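Local coordinates for lipoprotein (Actinomyces odontolyticus, PDB 3UP9), which probably binds L-methionine as a membrane-attached substrate-binding lipoprotein of the NlpA family, and holds a selenomethionine in its pocket, at residues Ala19-Leu22 with Thr23-Asp27; Asn28-Asp32 with Ala33-Leu37. All coordinates share one frame; numbering follows the deposited sequence.

Interactions 1 and 2 follow each other along the chain, and both lie on the beta-alpha-beta crossover from strand 7-13 to parallel strand 35-41. Interaction 1 is a regular turn of helix 15-28 and buries A19, I21, L22 and I25. Interaction 2 is the short helix 30-33 and the glycine turn that leads into strand 35-41. It lies farther from the centre of the chain and buries A30 and I35 but leaves A31 and D32 exposed. Mostly straight backbone bonds and a threonine hydroxyl mark the first, looser turn bonds and an alanine-isoleucine contact the second. The two touch: N26 OD1 probably accepts from L37 N at 3.0 Å, and L22 O packs on L37 CD1.

Interaction 1 of 2, residues Ala19-Leu22 with Thr23-Asp27; sequences AKIL and TYIND
This is a local, mainly i to i+4 contact within helix 15-28, the helix that follows strand 7-13, and A19 with T23 gives it its one side-chain hydrogen bond. T23 OG1 donates to A19 O at 2.8 Å. It comes from above the carbonyl plane, 37° out of it. With OG1 beside the backbone N (chi1 -62°), the hydroxyl is carried back to the carbonyl one turn earlier. T23 N divides itself weakly between A19 O and K20 O. The amide and hydroxyl share A19 O. A valine here would probably cost A19 O the hydroxyl bond and leave the weak amide bond as its link to this residue. The following bonds are straighter. Y24 N meets K20 O at 3.0 Å with an N-H...O angle of 170°, and I25 N meets I21 O at 3.1 Å. On the apolar side, I21 CG2 lies 4.3 Å from I25 CD1, a loose touch one turn apart. I21 and I25 face helices 213-223 and 226-235, while the Y24 ring stacks with Y231. L22 covers V11 and A13 of strand 7-13, and A19, L22 and T23 all rest on I39 of strand 35-41.

Interaction 2 of 2, residues Asn28-Asp32 with Ala33-Leu37; sequences NLAAD and AGIKL
A30 O accepts I35 N at 3.2 Å; the other two bonds of this local turn are weak. The N-H...O angle is 156°, and the donor stands above the carbonyl plane, 41° out of it. A weak bond from G34 N to A31 O, at 3.3 Å, lies inside it. Together they form a Schellman motif, which ends the short helix 30-33. G34 takes positive phi, which glycine adopts more easily than residues with a side chain. Another weak bond runs from A33 N to L29 O, also 3.3 Å. The motif turns the chain out of the helix and into strand 35-41. In that strand the backbone of K36 bonds to V7 and L9 of the parallel strand 7-13.

Across the turn the packing is slight. A33 CB sits 3.5 Å from A30 O, beside the carbonyl that takes the I35 amide. A33 and I35 also meet helix 213-223: A33 touches L222, and I35 meets A215 and L219. L29 packs on Y24 of helix 15-28 and on S225. A31 and D32 lie on the exposed side.

I35 has CG1 between its backbone N and carbonyl carbon (chi1 68°). This places CG1 beside the first turn of the short helix, 4.0 Å from A30 O. Its apolar partner there is the A30 methyl, with CG1 3.9 Å from A30 CB. The same methyl carbon, A30 CB, lies 3.2 Å from I35 O.

Interaction 1 of 2, residues Ala19-Leu22 with Thr23-Asp27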
ATOM      1  N   ALA A  19      -9.413  -0.433   5.893  1.00 35.97           N
ATOM      2  CA  ALA A  19     -10.536  -0.827   6.754  1.00 37.12           C
ATOM      3  C   ALA A  19     -11.347   0.377   7.192  1.00 38.27           C
ATOM      4  O   ALA A  19     -12.556   0.279   7.276  1.00 39.19           O
ATOM      5  CB  ALA A  19     -10.128  -1.701   7.944  1.00 32.80           C
ATOM      6  N   LYS A  20     -10.728   1.519   7.446  1.00 40.27           N
ATOM      7  CA  LYS A  20     -11.524   2.729   7.786  1.00 40.45           C
ATOM      8  C   LYS A  20     -12.489   3.166   6.649  1.00 38.52           C
ATOM      9  O   LYS A  20     -13.648   3.501   6.882  1.00 43.23           O
ATOM     10  CB  LYS A  20     -10.609   3.897   8.174  1.00 41.39           C
ATOM     11  CG  LYS A  20      -9.787   3.646   9.406  1.00 44.34           C
ATOM     12  CD  LYS A  20      -9.106   4.901   9.950  1.00 52.89           C
ATOM     13  CE  LYS A  20      -8.636   4.765  11.415  1.00 63.46           C
ATOM     14  NZ  LYS A  20      -9.465   5.408  12.503  1.00 74.26           N
ATOM     15  N   ILE A  21     -12.001   3.188   5.422  1.00 38.45           N
ATOM     16  CA  ILE A  21     -12.804   3.539   4.237  1.00 37.44           C
ATOM     17  C   ILE A  21     -13.946   2.531   4.127  1.00 38.31           C
ATOM     18  O   ILE A  21     -15.093   2.915   3.927  1.00 37.52           O
ATOM     19  CB  ILE A  21     -11.956   3.529   2.931  1.00 37.41           C
ATOM     20  CG1 ILE A  21     -10.886   4.623   2.943  1.00 36.33           C
ATOM     21  CG2 ILE A  21     -12.810   3.685   1.694  1.00 36.39           C
ATOM     22  CD1 ILE A  21      -9.813   4.359   1.865  1.00 37.14           C
ATOM     23  N   LEU A  22     -13.643   1.241   4.303  1.00 37.14           N
ATOM     24  CA  LEU A  22     -14.687   0.186   4.211  1.00 37.11           C
ATOM     25  C   LEU A  22     -15.724   0.304   5.338  1.00 37.67           C
ATOM     26  O   LEU A  22     -16.862  -0.069   5.132  1.00 38.14           O
ATOM     27  CB  LEU A  22     -14.114  -1.231   4.181  1.00 36.00           C
ATOM     28  CG  LEU A  22     -13.255  -1.662   2.992  1.00 35.28           C
ATOM     29  CD1 LEU A  22     -12.706  -3.047   3.297  1.00 30.94           C
ATOM     30  CD2 LEU A  22     -14.049  -1.592   1.682  1.00 33.07           C
ATOM     31  N   THR A  23     -15.329   0.872   6.485  1.00 36.39           N
ATOM     32  CA  THR A  23     -16.197   0.976   7.639  1.00 35.46           C
ATOM     33  C   THR A  23     -17.137   2.194   7.380  1.00 36.74           C
ATOM     34  O   THR A  23     -18.345   2.067   7.583  1.00 35.24           O
ATOM     35  CB  THR A  23     -15.394   1.052   8.946  1.00 34.96           C
ATOM     36  OG1 THR A  23     -14.643  -0.161   9.101  1.00 35.25           O
ATOM     37  CG2 THR A  23     -16.300   1.235  10.189  1.00 34.53           C
ATOM     38  N   TYR A  24     -16.600   3.302   6.844  1.00 36.74           N
ATOM     39  CA  TYR A  24     -17.443   4.402   6.409  1.00 38.74           C
ATOM     40  C   TYR A  24     -18.529   3.886   5.446  1.00 38.38           C
ATOM     41  O   TYR A  24     -19.719   4.130   5.636  1.00 37.83           O
ATOM     42  CB  TYR A  24     -16.630   5.551   5.788  1.00 39.64           C
ATOM     43  CG  TYR A  24     -17.531   6.537   5.122  1.00 42.13           C
ATOM     44  CD1 TYR A  24     -18.240   7.458   5.855  1.00 46.52           C
ATOM     45  CD2 TYR A  24     -17.762   6.467   3.781  1.00 43.14           C
ATOM     46  CE1 TYR A  24     -19.088   8.369   5.235  1.00 48.56           C
ATOM     47  CE2 TYR A  24     -18.633   7.319   3.157  1.00 45.29           C
ATOM     48  CZ  TYR A  24     -19.277   8.280   3.872  1.00 48.42           C
ATOM     49  OH  TYR A  24     -20.158   9.109   3.215  1.00 51.51           O
ATOM     50  N   ILE A  25     -18.112   3.118   4.451  1.00 37.76           N
ATOM     51  CA  ILE A  25     -19.054   2.566   3.470  1.00 39.31           C
ATOM     52  C   ILE A  25     -20.079   1.663   4.173  1.00 41.05           C
ATOM     53  O   ILE A  25     -21.272   1.776   4.001  1.00 41.45           O
ATOM     54  CB  ILE A  25     -18.347   1.767   2.349  1.00 36.32           C
ATOM     55  CG1 ILE A  25     -17.550   2.707   1.454  1.00 36.93           C
ATOM     56  CG2 ILE A  25     -19.351   0.943   1.552  1.00 34.94           C
ATOM     57  CD1 ILE A  25     -16.588   2.039   0.472  1.00 36.04           C
ATOM     58  N   ASN A  26     -19.607   0.749   4.983  1.00 42.38           N
ATOM     59  CA  ASN A  26     -20.534  -0.102   5.681  1.00 42.97           C
ATOM     60  C   ASN A  26     -21.586   0.646   6.502  1.00 43.93           C
ATOM     61  O   ASN A  26     -22.751   0.292   6.537  1.00 46.13           O
ATOM     62  CB  ASN A  26     -19.762  -1.085   6.573  1.00 42.10           C
ATOM     63  CG  ASN A  26     -20.562  -2.324   6.858  1.00 42.72           C
ATOM     64  OD1 ASN A  26     -21.229  -2.846   5.955  1.00 41.97           O
ATOM     65  ND2 ASN A  26     -20.518  -2.793   8.101  1.00 41.84           N
ATOM     66  N   ASP A  27     -21.161   1.665   7.204  1.00 45.26           N
ATOM     67  CA  ASP A  27     -22.030   2.287   8.175  1.00 47.05           C
ATOM     68  C   ASP A  27     -22.890   3.329   7.496  1.00 48.12           C
ATOM     69  O   ASP A  27     -23.911   3.709   8.044  1.00 45.61           O
ATOM     70  CB  ASP A  27     -21.216   2.992   9.267  1.00 48.71           C
ATOM     71  CG  ASP A  27     -20.414   2.024  10.175  1.00 48.45           C
ATOM     72  OD1 ASP A  27     -20.627   0.791  10.195  1.00 46.35           O
ATOM     73  OD2 ASP A  27     -19.577   2.563  10.926  1.00 47.57           O
TER

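Interaction 2 of 2, residues Asn28-Asp32 with Ala33-Leu37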
ATOM      1  N   ASN A  28     -22.444   3.846   6.343  1.00 46.44           N
ATOM      2  CA  ASN A  28     -23.156   4.967   5.719  1.00 48.79           C
ATOM      3  C   ASN A  28     -23.865   4.668   4.398  1.00 49.26           C
ATOM      4  O   ASN A  28     -24.947   5.232   4.141  1.00 50.52           O
ATOM      5  CB  ASN A  28     -22.223   6.172   5.605  1.00 47.31           C
ATOM      6  CG  ASN A  28     -21.907   6.749   6.942  1.00 46.77           C
ATOM      7  OD1 ASN A  28     -22.671   7.506   7.475  1.00 49.68           O
ATOM      8  ND2 ASN A  28     -20.826   6.347   7.512  1.00 46.88           N
ATOM      9  N   LEU A  29     -23.286   3.757   3.607  1.00 46.77           N
ATOM     10  CA  LEU A  29     -23.696   3.521   2.190  1.00 46.98           C
ATOM     11  C   LEU A  29     -24.173   2.083   1.841  1.00 47.62           C
ATOM     12  O   LEU A  29     -24.936   1.888   0.916  1.00 49.76           O
ATOM     13  CB  LEU A  29     -22.552   3.933   1.244  1.00 44.85           C
ATOM     14  CG  LEU A  29     -21.939   5.353   1.367  1.00 45.32           C
ATOM     15  CD1 LEU A  29     -20.788   5.546   0.349  1.00 42.19           C
ATOM     16  CD2 LEU A  29     -23.055   6.428   1.284  1.00 44.90           C
ATOM     17  N   ALA A  30     -23.734   1.063   2.564  1.00 48.03           N
ATOM     18  CA  ALA A  30     -23.963  -0.309   2.117  1.00 48.39           C
ATOM     19  C   ALA A  30     -25.422  -0.677   2.123  1.00 51.52           C
ATOM     20  O   ALA A  30     -25.878  -1.279   1.158  1.00 53.35           O
ATOM     21  CB  ALA A  30     -23.141  -1.324   2.907  1.00 47.07           C
ATOM     22  N   ALA A  31     -26.148  -0.311   3.183  1.00 53.07           N
ATOM     23  CA  ALA A  31     -27.599  -0.600   3.317  1.00 54.53           C
ATOM     24  C   ALA A  31     -28.448  -0.096   2.128  1.00 55.28           C
ATOM     25  O   ALA A  31     -29.327  -0.807   1.666  1.00 56.40           O
ATOM     26  CB  ALA A  31     -28.165  -0.068   4.670  1.00 52.60           C
ATOM     27  N   ASP A  32     -28.214   1.127   1.662  1.00 57.49           N
ATOM     28  CA  ASP A  32     -28.925   1.637   0.470  1.00 59.73           C
ATOM     29  C   ASP A  32     -28.554   0.822  -0.775  1.00 58.18           C
ATOM     30  O   ASP A  32     -29.401   0.698  -1.669  1.00 58.02           O
ATOM     31  CB  ASP A  32     -28.564   3.081   0.116  1.00 62.25           C
ATOM     32  CG  ASP A  32     -28.650   4.028   1.274  1.00 66.67           C
ATOM     33  OD1 ASP A  32     -29.599   3.906   2.091  1.00 68.20           O
ATOM     34  OD2 ASP A  32     -27.745   4.914   1.332  1.00 70.76           O
ATOM     35  N   ALA A  33     -27.293   0.325  -0.867  1.00 52.02           N
ATOM     36  CA  ALA A  33     -26.829  -0.485  -2.022  1.00 49.12           C
ATOM     37  C   ALA A  33     -27.278  -1.987  -1.992  1.00 48.96           C
ATOM     38  O   ALA A  33     -27.078  -2.728  -2.959  1.00 50.55           O
ATOM     39  CB  ALA A  33     -25.317  -0.353  -2.184  1.00 47.81           C
ATOM     40  N   GLY A  34     -27.922  -2.404  -0.903  1.00 48.81           N
ATOM     41  CA  GLY A  34     -28.352  -3.789  -0.700  1.00 49.71           C
ATOM     42  C   GLY A  34     -27.231  -4.796  -0.411  1.00 48.59           C
ATOM     43  O   GLY A  34     -27.404  -5.996  -0.636  1.00 48.66           O
ATOM     44  N   ILE A  35     -26.085  -4.315   0.082  1.00 47.38           N
ATOM     45  CA  ILE A  35     -24.989  -5.198   0.558  1.00 46.21           C
ATOM     46  C   ILE A  35     -24.635  -4.990   2.072  1.00 45.88           C
ATOM     47  O   ILE A  35     -24.949  -3.978   2.665  1.00 44.24           O
ATOM     48  CB  ILE A  35     -23.695  -5.106  -0.312  1.00 42.71           C
ATOM     49  CG1 ILE A  35     -23.023  -3.739  -0.166  1.00 41.58           C
ATOM     50  CG2 ILE A  35     -23.974  -5.466  -1.797  1.00 43.11           C
ATOM     51  CD1 ILE A  35     -21.809  -3.552  -1.044  1.00 39.84           C
ATOM     52  N   LYS A  36     -24.002  -5.999   2.664  1.00 44.88           N
ATOM     53  CA  LYS A  36     -23.416  -5.928   3.992  1.00 44.90           C
ATOM     54  C   LYS A  36     -21.920  -6.251   3.870  1.00 42.84           C
ATOM     55  O   LYS A  36     -21.523  -7.140   3.114  1.00 42.99           O
ATOM     56  CB  LYS A  36     -24.096  -6.928   4.968  1.00 45.95           C
ATOM     57  CG  LYS A  36     -25.519  -6.589   5.385  1.00 47.01           C
ATOM     58  CD  LYS A  36     -26.080  -7.587   6.379  1.00 49.17           C
ATOM     59  CE  LYS A  36     -27.527  -7.242   6.805  1.00 51.26           C
ATOM     60  NZ  LYS A  36     -28.090  -8.207   7.807  1.00 52.40           N
ATOM     61  N   LEU A  37     -21.080  -5.507   4.584  1.00 40.84           N
ATOM     62  CA  LEU A  37     -19.667  -5.825   4.605  1.00 39.49           C
ATOM     63  C   LEU A  37     -19.222  -6.529   5.880  1.00 37.92           C
ATOM     64  O   LEU A  37     -19.519  -6.110   6.972  1.00 37.98           O
ATOM     65  CB  LEU A  37     -18.811  -4.587   4.356  1.00 39.33           C
ATOM     66  CG  LEU A  37     -19.002  -3.780   3.060  1.00 40.49           C
ATOM     67  CD1 LEU A  37     -18.016  -2.619   3.103  1.00 39.32           C
ATOM     68  CD2 LEU A  37     -18.832  -4.674   1.844  1.00 39.88           C
TER